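Local coordinates for Nup188 (Myceliophthora thermophila, PDB 4KF8), which is a scaffold nucleoporin of the nuclear pore complex whose C-terminal helical domain probably shares structural properties with nuclear transport receptors, at residues R80-L85 against E99-I104; L122-I127 against S167-L172; Y155-L160 against C211-A216; I234-A239 against R308-V313. One frame throughout, in Å; residues are numbered along the deposited sequence.

Contact 1 of 4, residues R80-L85 against E99-I104; sequences RSFRNL and EDLALI
Phe82 presents the edge of its ring to one methyl of Leu101. Phe82 CD1 lies 3.4 Å from Leu101 CD1. The methyl sits near the plane of the ring and not over a face. The adjoining ring atom, Phe82 CE1, is 3.8 Å from the same Leu101 CD1. CG of Phe82 is anti to the backbone N (chi1 177°), which swings the ring out from the helix side to meet that methyl. Ile104 makes the second patch with its terminal methyl. Ile104 CD1 is 3.6 Å from Ser81 CB and also meets Leu85 CD2, at 3.8 Å. Leu85 and Ile104 overlap side by side, each running toward the other's helix. The other methyl of Leu85 lies against the first turn of helix 98-113, with Leu85 CD1 4.2 Å from Leu101 CB. No hydrogen bond joins the two segments. Ser81 OG bonds instead to Val77 O in its own helix. Asp100 bonds to Thr97 N through OD2 and forms a salt bridge with Arg34 through OD1. The helix segments are antiparallel at 160°, with axes 10.2 Å apart. All six touching residues are buried. Helices 67-84 and 98-113 are consecutive. Helix 134-143 adds Val136 and Ala137 against Phe82, helix 154-167 adds Leu162 against Phe82 and Leu158 against Leu101, and helix 30-46 supplies Arg34.

Contact 2 of 4, residues L122-I127 against S167-L172; sequences LQVLNI and SALPAL
The first turn of helix 170-178 faces the side of helix 121-130, with Leu125 CA and Leu172 CA 5.8 Å apart. Leu169 holds the N-cap position, just before that turn. Leu172 carries much of the contact. Its CD1 methyl lies 3.8 Å from Leu125 CB and 3.7 Å from Leu125 N, so it covers backbone as well as side chain. Leu172 CG is also 4.0 Å from Leu125 CD2. The two leucine side chains lie alongside, pointing opposite ways. A chi1 of 178° sets CG of Leu125 trans to its amide nitrogen and brings CD2 against Leu172 CG. Leu169 and Val124 meet differently, nearly perpendicular to one another. Leu169 CD2 reaches the branch point of the valine, 3.9 Å from Val124 CB, and touches Val124 CG2 as well. At the more exposed edge, Leu122 CD2 rests 3.8 Å from Ala171 CB. The side-chain contacts are all apolar, and no hydrogen bond crosses. With an alanine here in place of Leu172, CG and both methyls would go, and a gap would probably open beside Leu125, leaving its side chain freer to turn. Leu172 also touches Met128, and Val124 touches Leu74 of helix 67-84. The helix start packed on the side of an earlier helix is consistent with an alpha-solenoid-like stack, as the TPR clan placement of the family suggests.

Contact 3 of 4, residues Y155-L160 against C211-A216; sequences YGELAL and CYAIWA
This is a buried side-by-side contact of two nearly parallel helices, 154-167 and 206-226. Its centre is about 8 Å from the centre of the chain. The segment axes come within 9.1 Å of each other at an angle of 14°. Ile214 is the main link. Its CG2 methyl is 3.5 Å from Leu160 CD1, and the two side chains lie crosswise. The other branch runs over the facing helix, with Ile214 CG1 3.7 Å from Glu157 CB. Gly156 has no side chain, and Ile214 CD1 lies 4.0 Å from Gly156 C. With CG1 anti to the carbonyl carbon (chi1 -68°), Ile214 sends one branch to Gly156 and Glu157 and the other to Leu160. An alanine here would lack both branches, and Leu160 is likely to be left without that cover. Glu157 extends alongside Ala213, bringing Glu157 OE2 to 3.2 Å from Ala213 CB. Its charge is met by Arg210 in a salt bridge through OE1, with a long, weak ion pair from OE2 to Lys217. Phe141 of helix 134-143 touches both Leu160 and Ile214. Parallel helices side by side are consistent with equivalent helices of successive layers in an alpha-solenoid-like stack.

Contact 4 of 4, residues I234-A239 against R308-V313; sequences IAPEVA and RDIPEV
A helix start packs here against an extended loop of the all-helical domain, with the centre of the contact about 22 Å from the centre of the chain. Helix 235-242 offers its first turn, with Ile234 at the N-cap position. Segment 308-313 lies in the loop between helix 284-303 and helix 317-328 and has no regular secondary structure. The two backbone segments come close, with Pro236 CA and Ile310 CA 4.5 Å apart. Contacts of carbon with backbone carbonyls form the first group. Pro236 CG lies 3.4 Å from Asp309 O, and Ala239 CB lies 3.7 Å from Pro311 O. No hydrogen bond joins the two segments. A weak one runs from Asn243 ND2, just past the helix, to Glu312 O. Apolar contacts form the second group. Ile310 CD1 sits 3.7 Å from Ala235 CB, and the CG2 branch of Ile310 also borders that alanine. Ile310 continues onto Leu302 and Arg303 of helix 284-303, so the loop is packed on its own preceding helix as well. The two prolines meet through Pro311 CD, which is 3.8 Å from Pro236 CA. The small side chains of Ala235 and Ala239, one turn apart, probably allow the loop to lie this close. Val313 turns CG1 opposite its amide nitrogen (chi1 -168°), and CG2 is the methyl that faces the helix, with Val313 CG2 3.9 Å from Ala239 CB.

In the fold
Contacts 1 and 3 adjoin, with centres 16 Å apart. They meet where Leu101 CD2 is 3.8 Å from Leu158 CB and Ala102 CB is 4.0 Å from Leu158 CD2. Helices 67-84, 98-113, 154-167 and 206-226 are thereby joined in a row. Contact 2 stands apart from both, about 7 Å from contact 1 and about 6 Å from contact 3 between nearest atoms. Its segments alternate with those of contact 3 along the chain. Contact 4 lies furthest from contact 1, with centres 34 Å apart. It opens after contact 3 closes, and helix 235-242 directly follows helix 206-226. No ligand or active site is involved. Contact 1 joins consecutive helices; the others join more distant parts.

Contact 1 of 4, residues R80-L85 against E99-I104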
loop_
_atom_site.group_PDB
_atom_site.type_symbol
_atom_site.label_atom_id
_atom_site.label_comp_id
_atom_site.label_asym_id
_atom_site.label_seq_id
_atom_site.Cartn_x
_atom_site.Cartn_y
_atom_site.Cartn_z
ATOM N N ARG A 80 14.846 -13.257 3.225
ATOM C CA ARG A 80 15.945 -13.365 4.180
ATOM C C ARG A 80 16.285 -12.035 4.853
ATOM O O ARG A 80 16.618 -11.994 6.037
ATOM C CB ARG A 80 17.188 -13.927 3.487
ATOM C CG ARG A 80 18.399 -14.079 4.391
ATOM C CD ARG A 80 19.635 -14.424 3.577
ATOM N NE ARG A 80 19.396 -15.566 2.698
ATOM C CZ ARG A 80 20.266 -16.014 1.798
ATOM N NH1 ARG A 80 21.442 -15.416 1.649
ATOM N NH2 ARG A 80 19.957 -17.061 1.043
ATOM N N SER A 81 16.196 -10.951 4.093
ATOM C CA SER A 81 16.565 -9.639 4.608
ATOM C C SER A 81 15.566 -9.111 5.631
ATOM O O SER A 81 15.960 -8.539 6.647
ATOM C CB SER A 81 16.746 -8.640 3.464
ATOM O OG SER A 81 17.881 -8.968 2.681
ATOM N N PHE A 82 14.276 -9.307 5.363
ATOM C CA PHE A 82 13.231 -8.862 6.281
ATOM C C PHE A 82 13.344 -9.565 7.630
ATOM O O PHE A 82 13.080 -8.970 8.674
ATOM C CB PHE A 82 11.840 -9.088 5.685
ATOM C CG PHE A 82 10.721 -8.720 6.616
ATOM C CD1 PHE A 82 10.420 -7.394 6.865
ATOM C CD2 PHE A 82 9.979 -9.699 7.254
ATOM C CE1 PHE A 82 9.398 -7.047 7.725
ATOM C CE2 PHE A 82 8.956 -9.358 8.115
ATOM C CZ PHE A 82 8.668 -8.027 8.350
ATOM N N ARG A 83 13.736 -10.835 7.592
ATOM C CA ARG A 83 13.999 -11.607 8.802
ATOM C C ARG A 83 15.048 -10.916 9.667
ATOM O O ARG A 83 14.928 -10.868 10.890
ATOM C CB ARG A 83 14.483 -13.011 8.436
ATOM C CG ARG A 83 13.486 -13.821 7.634
ATOM C CD ARG A 83 12.448 -14.476 8.532
ATOM N NE ARG A 83 13.019 -15.564 9.324
ATOM C CZ ARG A 83 13.104 -15.566 10.649
ATOM N NH1 ARG A 83 12.644 -14.537 11.348
ATOM N NH2 ARG A 83 13.643 -16.601 11.280
ATOM N N ASN A 84 16.076 -10.378 9.018
ATOM C CA ASN A 84 17.140 -9.681 9.727
ATOM C C ASN A 84 16.691 -8.316 10.235
ATOM O O ASN A 84 17.175 -7.840 11.260
ATOM C CB ASN A 84 18.375 -9.531 8.835
ATOM C CG ASN A 84 18.908 -10.862 8.346
ATOM O OD1 ASN A 84 18.195 -11.864 8.345
ATOM N ND2 ASN A 84 20.166 -10.879 7.923
ATOM N N LEU A 85 15.753 -7.701 9.522
ATOM C CA LEU A 85 15.313 -6.338 9.827
ATOM C C LEU A 85 14.550 -6.202 11.148
ATOM O O LEU A 85 14.170 -5.099 11.542
ATOM C CB LEU A 85 14.482 -5.768 8.673
ATOM C CG LEU A 85 15.152 -4.684 7.824
ATOM C CD1 LEU A 85 15.322 -3.401 8.625
ATOM C CD2 LEU A 85 16.489 -5.176 7.300
ATOM N N GLU A 99 14.407 2.791 6.278
ATOM C CA GLU A 99 14.544 2.913 4.828
ATOM C C GLU A 99 15.167 1.674 4.199
ATOM O O GLU A 99 15.066 1.467 2.992
ATOM C CB GLU A 99 15.359 4.156 4.458
ATOM C CG GLU A 99 14.723 5.478 4.864
ATOM C CD GLU A 99 14.855 5.767 6.346
ATOM O OE1 GLU A 99 15.527 4.986 7.048
ATOM O OE2 GLU A 99 14.286 6.777 6.810
ATOM N N ASP A 100 15.819 0.859 5.018
ATOM C CA ASP A 100 16.342 -0.414 4.553
ATOM C C ASP A 100 15.181 -1.359 4.281
ATOM O O ASP A 100 15.191 -2.093 3.296
ATOM C CB ASP A 100 17.299 -1.018 5.583
ATOM C CG ASP A 100 18.611 -0.255 5.680
ATOM O OD1 ASP A 100 19.162 0.129 4.628
ATOM O OD2 ASP A 100 19.094 -0.032 6.809
ATOM N N LEU A 101 14.180 -1.328 5.156
ATOM C CA LEU A 101 12.983 -2.137 4.979
ATOM C C LEU A 101 12.193 -1.657 3.769
ATOM O O LEU A 101 11.724 -2.463 2.966
ATOM C CB LEU A 101 12.112 -2.089 6.238
ATOM C CG LEU A 101 10.756 -2.803 6.185
ATOM C CD1 LEU A 101 10.910 -4.227 5.688
ATOM C CD2 LEU A 101 10.085 -2.783 7.548
ATOM N N ALA A 102 12.053 -0.341 3.650
ATOM C CA ALA A 102 11.361 0.269 2.521
ATOM C C ALA A 102 12.015 -0.123 1.200
ATOM O O ALA A 102 11.337 -0.312 0.191
ATOM C CB ALA A 102 11.335 1.776 2.676
ATOM N N LEU A 103 13.338 -0.245 1.222
ATOM C CA LEU A 103 14.107 -0.676 0.062
ATOM C C LEU A 103 13.774 -2.127 -0.272
ATOM O O LEU A 103 13.660 -2.498 -1.436
ATOM C CB LEU A 103 15.604 -0.542 0.354
ATOM C CG LEU A 103 16.576 -0.436 -0.822
ATOM C CD1 LEU A 103 16.418 0.898 -1.521
ATOM C CD2 LEU A 103 18.006 -0.619 -0.348
ATOM N N ILE A 104 13.624 -2.945 0.762
ATOM C CA ILE A 104 13.268 -4.346 0.585
ATOM C C ILE A 104 11.847 -4.474 0.046
ATOM O O ILE A 104 11.592 -5.246 -0.878
ATOM C CB ILE A 104 13.405 -5.126 1.904
ATOM C CG1 ILE A 104 14.860 -5.111 2.378
ATOM C CG2 ILE A 104 12.914 -6.562 1.733
ATOM C CD1 ILE A 104 15.035 -5.510 3.821
#

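Contact 2 of 4, residues L122-I127 against S167-L172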
loop_
_atom_site.group_PDB
_atom_site.type_symbol
_atom_site.label_atom_id
_atom_site.label_comp_id
_atom_site.label_asym_id
_atom_site.label_seq_id
_atom_site.Cartn_x
_atom_site.Cartn_y
_atom_site.Cartn_z
ATOM N N LEU A 122 1.741 -19.381 -5.827
ATOM C CA LEU A 122 1.875 -20.393 -4.787
ATOM C C LEU A 122 3.353 -20.601 -4.499
ATOM O O LEU A 122 3.741 -20.948 -3.387
ATOM C CB LEU A 122 1.229 -21.711 -5.219
ATOM C CG LEU A 122 -0.301 -21.733 -5.307
ATOM C CD1 LEU A 122 -0.802 -23.072 -5.835
ATOM C CD2 LEU A 122 -0.920 -21.424 -3.953
ATOM N N GLN A 123 4.170 -20.376 -5.522
ATOM C CA GLN A 123 5.615 -20.426 -5.391
ATOM C C GLN A 123 6.078 -19.357 -4.406
ATOM O O GLN A 123 6.814 -19.646 -3.462
ATOM C CB GLN A 123 6.269 -20.190 -6.749
ATOM C CG GLN A 123 7.578 -20.912 -6.941
ATOM C CD GLN A 123 7.391 -22.384 -7.245
ATOM O OE1 GLN A 123 7.196 -22.770 -8.398
ATOM N NE2 GLN A 123 7.453 -23.216 -6.211
ATOM N N VAL A 124 5.638 -18.123 -4.637
ATOM C CA VAL A 124 5.919 -17.024 -3.724
ATOM C C VAL A 124 5.366 -17.349 -2.341
ATOM O O VAL A 124 6.065 -17.199 -1.340
ATOM C CB VAL A 124 5.305 -15.706 -4.219
ATOM C CG1 VAL A 124 5.717 -14.556 -3.309
ATOM C CG2 VAL A 124 5.732 -15.432 -5.651
ATOM N N LEU A 125 4.116 -17.806 -2.302
ATOM C CA LEU A 125 3.483 -18.249 -1.062
ATOM C C LEU A 125 4.369 -19.268 -0.355
ATOM O O LEU A 125 4.599 -19.171 0.848
ATOM C CB LEU A 125 2.102 -18.842 -1.359
ATOM C CG LEU A 125 1.220 -19.431 -0.247
ATOM C CD1 LEU A 125 1.528 -20.906 0.011
ATOM C CD2 LEU A 125 1.335 -18.620 1.038
ATOM N N ASN A 126 4.862 -20.239 -1.118
ATOM C CA ASN A 126 5.779 -21.250 -0.608
ATOM C C ASN A 126 7.036 -20.604 -0.035
ATOM O O ASN A 126 7.404 -20.853 1.115
ATOM C CB ASN A 126 6.159 -22.219 -1.731
ATOM C CG ASN A 126 6.336 -23.644 -1.245
ATOM O OD1 ASN A 126 5.724 -24.058 -0.260
ATOM N ND2 ASN A 126 7.170 -24.406 -1.944
ATOM N N ILE A 127 7.678 -19.768 -0.851
ATOM C CA ILE A 127 8.918 -19.089 -0.478
ATOM C C ILE A 127 8.735 -18.213 0.747
ATOM O O ILE A 127 9.525 -18.271 1.697
ATOM C CB ILE A 127 9.432 -18.183 -1.614
ATOM C CG1 ILE A 127 9.818 -19.007 -2.843
ATOM C CG2 ILE A 127 10.610 -17.351 -1.132
ATOM C CD1 ILE A 127 10.132 -18.160 -4.051
ATOM N N SER A 167 -0.331 -9.112 -0.729
ATOM C CA SER A 167 -1.766 -9.370 -0.765
ATOM C C SER A 167 -2.341 -9.240 -2.171
ATOM O O SER A 167 -3.482 -9.622 -2.418
ATOM C CB SER A 167 -2.506 -8.449 0.202
ATOM O OG SER A 167 -2.342 -7.091 -0.158
ATOM N N ALA A 168 -1.549 -8.705 -3.094
ATOM C CA ALA A 168 -1.962 -8.619 -4.489
ATOM C C ALA A 168 -1.965 -10.010 -5.104
ATOM O O ALA A 168 -2.498 -10.220 -6.192
ATOM C CB ALA A 168 -1.040 -7.699 -5.263
ATOM N N LEU A 169 -1.355 -10.956 -4.396
ATOM C CA LEU A 169 -1.393 -12.362 -4.773
ATOM C C LEU A 169 -2.463 -13.061 -3.936
ATOM O O LEU A 169 -2.262 -13.295 -2.744
ATOM C CB LEU A 169 -0.029 -13.020 -4.541
ATOM C CG LEU A 169 1.204 -12.470 -5.272
ATOM C CD1 LEU A 169 1.776 -11.241 -4.579
ATOM C CD2 LEU A 169 2.277 -13.542 -5.411
ATOM N N PRO A 170 -3.608 -13.388 -4.565
ATOM C CA PRO A 170 -4.814 -13.953 -3.940
ATOM C C PRO A 170 -4.549 -15.080 -2.944
ATOM O O PRO A 170 -5.227 -15.154 -1.920
ATOM C CB PRO A 170 -5.598 -14.490 -5.137
ATOM C CG PRO A 170 -5.226 -13.585 -6.248
ATOM C CD PRO A 170 -3.775 -13.229 -6.021
ATOM N N ALA A 171 -3.582 -15.940 -3.244
ATOM C CA ALA A 171 -3.252 -17.058 -2.366
ATOM C C ALA A 171 -2.688 -16.580 -1.030
ATOM O O ALA A 171 -3.084 -17.070 0.027
ATOM C CB ALA A 171 -2.278 -17.996 -3.051
ATOM N N LEU A 172 -1.767 -15.621 -1.086
ATOM C CA LEU A 172 -1.187 -15.042 0.123
ATOM C C LEU A 172 -2.209 -14.206 0.885
ATOM O O LEU A 172 -2.107 -14.034 2.100
ATOM C CB LEU A 172 0.033 -14.182 -0.217
ATOM C CG LEU A 172 1.339 -14.904 -0.556
ATOM C CD1 LEU A 172 1.450 -15.199 -2.044
ATOM C CD2 LEU A 172 2.521 -14.088 -0.079
#

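Contact 3 of 4, residues Y155-L160 against C211-A216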
loop_
_atom_site.group_PDB
_atom_site.type_symbol
_atom_site.label_atom_id
_atom_site.label_comp_id
_atom_site.label_asym_id
_atom_site.label_seq_id
_atom_site.Cartn_x
_atom_site.Cartn_y
_atom_site.Cartn_z
ATOM N N TYR A 155 7.104 2.082 11.446
ATOM C CA TYR A 155 7.131 0.656 11.145
ATOM C C TYR A 155 5.735 0.091 10.920
ATOM O O TYR A 155 5.584 -1.014 10.401
ATOM C CB TYR A 155 7.858 -0.122 12.241
ATOM C CG TYR A 155 9.357 -0.126 12.073
ATOM C CD1 TYR A 155 9.945 -0.760 10.988
ATOM C CD2 TYR A 155 10.185 0.500 12.995
ATOM C CE1 TYR A 155 11.315 -0.767 10.819
ATOM C CE2 TYR A 155 11.562 0.495 12.837
ATOM C CZ TYR A 155 12.120 -0.142 11.744
ATOM O OH TYR A 155 13.486 -0.153 11.574
ATOM N N GLY A 156 4.720 0.850 11.318
ATOM C CA GLY A 156 3.346 0.455 11.086
ATOM C C GLY A 156 3.038 0.427 9.605
ATOM O O GLY A 156 2.583 -0.584 9.072
ATOM N N GLU A 157 3.301 1.543 8.936
ATOM C CA GLU A 157 3.022 1.662 7.513
ATOM C C GLU A 157 3.923 0.760 6.675
ATOM O O GLU A 157 3.503 0.229 5.652
ATOM C CB GLU A 157 3.179 3.110 7.057
ATOM C CG GLU A 157 2.643 3.356 5.658
ATOM C CD GLU A 157 3.082 4.687 5.087
ATOM O OE1 GLU A 157 4.156 5.176 5.485
ATOM O OE2 GLU A 157 2.354 5.240 4.236
ATOM N N LEU A 158 5.164 0.593 7.112
ATOM C CA LEU A 158 6.128 -0.207 6.368
ATOM C C LEU A 158 5.752 -1.678 6.381
ATOM O O LEU A 158 5.908 -2.377 5.381
ATOM C CB LEU A 158 7.536 -0.013 6.934
ATOM C CG LEU A 158 8.143 1.371 6.697
ATOM C CD1 LEU A 158 9.469 1.509 7.417
ATOM C CD2 LEU A 158 8.306 1.619 5.213
ATOM N N ALA A 159 5.255 -2.139 7.523
ATOM C CA ALA A 159 4.827 -3.525 7.680
ATOM C C ALA A 159 3.630 -3.835 6.791
ATOM O O ALA A 159 3.621 -4.836 6.076
ATOM C CB ALA A 159 4.494 -3.811 9.132
ATOM N N LEU A 160 2.623 -2.968 6.840
ATOM C CA LEU A 160 1.420 -3.145 6.037
ATOM C C LEU A 160 1.697 -3.086 4.542
ATOM O O LEU A 160 1.123 -3.852 3.772
ATOM C CB LEU A 160 0.357 -2.110 6.409
ATOM C CG LEU A 160 -0.370 -2.317 7.737
ATOM C CD1 LEU A 160 -1.640 -1.494 7.769
ATOM C CD2 LEU A 160 -0.679 -3.786 7.962
ATOM N N CYS A 211 -0.909 7.846 10.613
ATOM C CA CYS A 211 -2.109 7.074 10.888
ATOM C C CYS A 211 -3.011 7.043 9.659
ATOM O O CYS A 211 -3.519 5.987 9.286
ATOM C CB CYS A 211 -2.858 7.646 12.093
ATOM S SG CYS A 211 -2.095 7.271 13.692
ATOM N N TYR A 212 -3.193 8.198 9.023
ATOM C CA TYR A 212 -3.989 8.272 7.804
ATOM C C TYR A 212 -3.358 7.461 6.681
ATOM O O TYR A 212 -4.057 6.819 5.897
ATOM C CB TYR A 212 -4.178 9.720 7.346
ATOM C CG TYR A 212 -5.030 9.829 6.102
ATOM C CD1 TYR A 212 -6.410 9.951 6.191
ATOM C CD2 TYR A 212 -4.458 9.789 4.838
ATOM C CE1 TYR A 212 -7.192 10.038 5.058
ATOM C CE2 TYR A 212 -5.233 9.868 3.701
ATOM C CZ TYR A 212 -6.599 9.996 3.817
ATOM O OH TYR A 212 -7.371 10.082 2.686
ATOM N N ALA A 213 -2.033 7.511 6.604
ATOM C CA ALA A 213 -1.288 6.801 5.575
ATOM C C ALA A 213 -1.455 5.295 5.723
ATOM O O ALA A 213 -1.567 4.575 4.736
ATOM C CB ALA A 213 0.179 7.178 5.638
ATOM N N ILE A 214 -1.473 4.831 6.967
ATOM C CA ILE A 214 -1.635 3.417 7.269
ATOM C C ILE A 214 -3.031 2.933 6.871
ATOM O O ILE A 214 -3.194 1.845 6.321
ATOM C CB ILE A 214 -1.372 3.158 8.767
ATOM C CG1 ILE A 214 0.106 3.396 9.083
ATOM C CG2 ILE A 214 -1.768 1.748 9.158
ATOM C CD1 ILE A 214 0.441 3.340 10.552
ATOM N N TRP A 215 -4.032 3.765 7.134
ATOM C CA TRP A 215 -5.418 3.451 6.809
ATOM C C TRP A 215 -5.711 3.564 5.310
ATOM O O TRP A 215 -6.278 2.651 4.710
ATOM C CB TRP A 215 -6.353 4.352 7.626
ATOM C CG TRP A 215 -7.710 4.603 7.022
ATOM C CD1 TRP A 215 -8.073 5.660 6.237
ATOM C CD2 TRP A 215 -8.886 3.801 7.182
ATOM N NE1 TRP A 215 -9.396 5.557 5.887
ATOM C CE2 TRP A 215 -9.919 4.427 6.454
ATOM C CE3 TRP A 215 -9.166 2.613 7.863
ATOM C CZ2 TRP A 215 -11.211 3.904 6.389
ATOM C CZ3 TRP A 215 -10.450 2.094 7.798
ATOM C CH2 TRP A 215 -11.455 2.741 7.065
ATOM N N ALA A 216 -5.309 4.679 4.707
ATOM C CA ALA A 216 -5.624 4.953 3.304
ATOM C C ALA A 216 -4.768 4.162 2.317
ATOM O O ALA A 216 -5.279 3.616 1.340
ATOM C CB ALA A 216 -5.510 6.438 3.021
#

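Contact 4 of 4, residues I234-A239 against R308-V313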
loop_
_atom_site.group_PDB
_atom_site.type_symbol
_atom_site.label_atom_id
_atom_site.label_comp_id
_atom_site.label_asym_id
_atom_site.label_seq_id
_atom_site.Cartn_x
_atom_site.Cartn_y
_atom_site.Cartn_z
ATOM N N ILE A 234 -15.009 -13.667 5.098
ATOM C CA ILE A 234 -14.252 -12.443 5.423
ATOM C C ILE A 234 -15.015 -11.116 5.312
ATOM O O ILE A 234 -14.595 -10.115 5.895
ATOM C CB ILE A 234 -12.942 -12.304 4.621
ATOM C CG1 ILE A 234 -12.473 -13.650 4.083
ATOM C CG2 ILE A 234 -11.868 -11.692 5.488
ATOM C CD1 ILE A 234 -12.379 -13.668 2.589
ATOM N N ALA A 235 -16.108 -11.101 4.556
ATOM C CA ALA A 235 -16.955 -9.919 4.461
ATOM C C ALA A 235 -17.468 -9.442 5.820
ATOM O O ALA A 235 -17.530 -8.238 6.064
ATOM C CB ALA A 235 -18.104 -10.147 3.489
ATOM N N PRO A 236 -17.855 -10.377 6.711
ATOM C CA PRO A 236 -18.189 -9.871 8.045
ATOM C C PRO A 236 -16.963 -9.339 8.784
ATOM O O PRO A 236 -17.100 -8.514 9.684
ATOM C CB PRO A 236 -18.740 -11.111 8.759
ATOM C CG PRO A 236 -19.258 -11.973 7.665
ATOM C CD PRO A 236 -18.282 -11.780 6.544
ATOM N N GLU A 237 -15.779 -9.800 8.402
ATOM C CA GLU A 237 -14.557 -9.346 9.057
ATOM C C GLU A 237 -14.063 -8.019 8.491
ATOM O O GLU A 237 -13.617 -7.149 9.239
ATOM C CB GLU A 237 -13.466 -10.417 8.989
ATOM C CG GLU A 237 -13.842 -11.705 9.709
ATOM C CD GLU A 237 -12.659 -12.625 9.935
ATOM O OE1 GLU A 237 -11.520 -12.227 9.607
ATOM O OE2 GLU A 237 -12.873 -13.747 10.445
ATOM N N VAL A 238 -14.148 -7.859 7.173
ATOM C CA VAL A 238 -13.748 -6.602 6.548
ATOM C C VAL A 238 -14.735 -5.487 6.897
ATOM O O VAL A 238 -14.348 -4.326 7.013
ATOM C CB VAL A 238 -13.577 -6.726 5.011
ATOM C CG1 VAL A 238 -12.562 -7.802 4.674
ATOM C CG2 VAL A 238 -14.893 -7.023 4.339
ATOM N N ALA A 239 -16.002 -5.849 7.082
ATOM C CA ALA A 239 -17.023 -4.882 7.473
ATOM C C ALA A 239 -16.828 -4.466 8.924
ATOM O O ALA A 239 -17.166 -3.349 9.311
ATOM C CB ALA A 239 -18.413 -5.458 7.271
ATOM N N ARG A 308 -25.626 -14.884 5.088
ATOM C CA ARG A 308 -24.693 -14.764 6.206
ATOM C C ARG A 308 -24.643 -13.326 6.700
ATOM O O ARG A 308 -24.761 -12.388 5.909
ATOM C CB ARG A 308 -23.296 -15.238 5.802
ATOM C CG ARG A 308 -22.412 -15.620 6.980
ATOM C CD ARG A 308 -21.502 -16.785 6.620
ATOM N NE ARG A 308 -21.173 -17.615 7.776
ATOM C CZ ARG A 308 -19.974 -17.666 8.348
ATOM N NH1 ARG A 308 -18.978 -16.936 7.865
ATOM N NH2 ARG A 308 -19.770 -18.452 9.397
ATOM N N ASP A 309 -24.467 -13.150 8.006
ATOM C CA ASP A 309 -24.533 -11.818 8.597
ATOM C C ASP A 309 -23.335 -10.950 8.238
ATOM O O ASP A 309 -22.303 -10.989 8.908
ATOM C CB ASP A 309 -24.689 -11.889 10.117
ATOM C CG ASP A 309 -25.050 -10.547 10.724
ATOM O OD1 ASP A 309 -25.746 -9.754 10.051
ATOM O OD2 ASP A 309 -24.636 -10.283 11.871
ATOM N N ILE A 310 -23.487 -10.170 7.173
ATOM C CA ILE A 310 -22.501 -9.174 6.790
ATOM C C ILE A 310 -22.979 -7.814 7.274
ATOM O O ILE A 310 -23.856 -7.207 6.660
ATOM C CB ILE A 310 -22.313 -9.130 5.264
ATOM C CG1 ILE A 310 -21.938 -10.512 4.737
ATOM C CG2 ILE A 310 -21.252 -8.113 4.893
ATOM C CD1 ILE A 310 -21.723 -10.562 3.243
ATOM N N PRO A 311 -22.411 -7.336 8.391
ATOM C CA PRO A 311 -22.849 -6.105 9.057
ATOM C C PRO A 311 -22.881 -4.916 8.108
ATOM O O PRO A 311 -22.042 -4.814 7.215
ATOM C CB PRO A 311 -21.776 -5.886 10.126
ATOM C CG PRO A 311 -21.224 -7.242 10.386
ATOM C CD PRO A 311 -21.255 -7.947 9.068
ATOM N N GLU A 312 -23.855 -4.035 8.292
ATOM C CA GLU A 312 -23.931 -2.826 7.492
ATOM C C GLU A 312 -22.839 -1.853 7.929
ATOM O O GLU A 312 -22.505 -1.766 9.112
ATOM C CB GLU A 312 -25.316 -2.185 7.613
ATOM C CG GLU A 312 -26.462 -3.133 7.283
ATOM C CD GLU A 312 -27.756 -2.405 6.971
ATOM O OE1 GLU A 312 -27.880 -1.869 5.850
ATOM O OE2 GLU A 312 -28.650 -2.371 7.845
ATOM N N VAL A 313 -22.272 -1.136 6.966
ATOM C CA VAL A 313 -21.221 -0.171 7.256
ATOM C C VAL A 313 -21.737 1.243 7.025
ATOM O O VAL A 313 -22.191 1.572 5.930
ATOM C CB VAL A 313 -19.981 -0.406 6.377
ATOM C CG1 VAL A 313 -18.807 0.398 6.899
ATOM C CG2 VAL A 313 -19.631 -1.882 6.335
#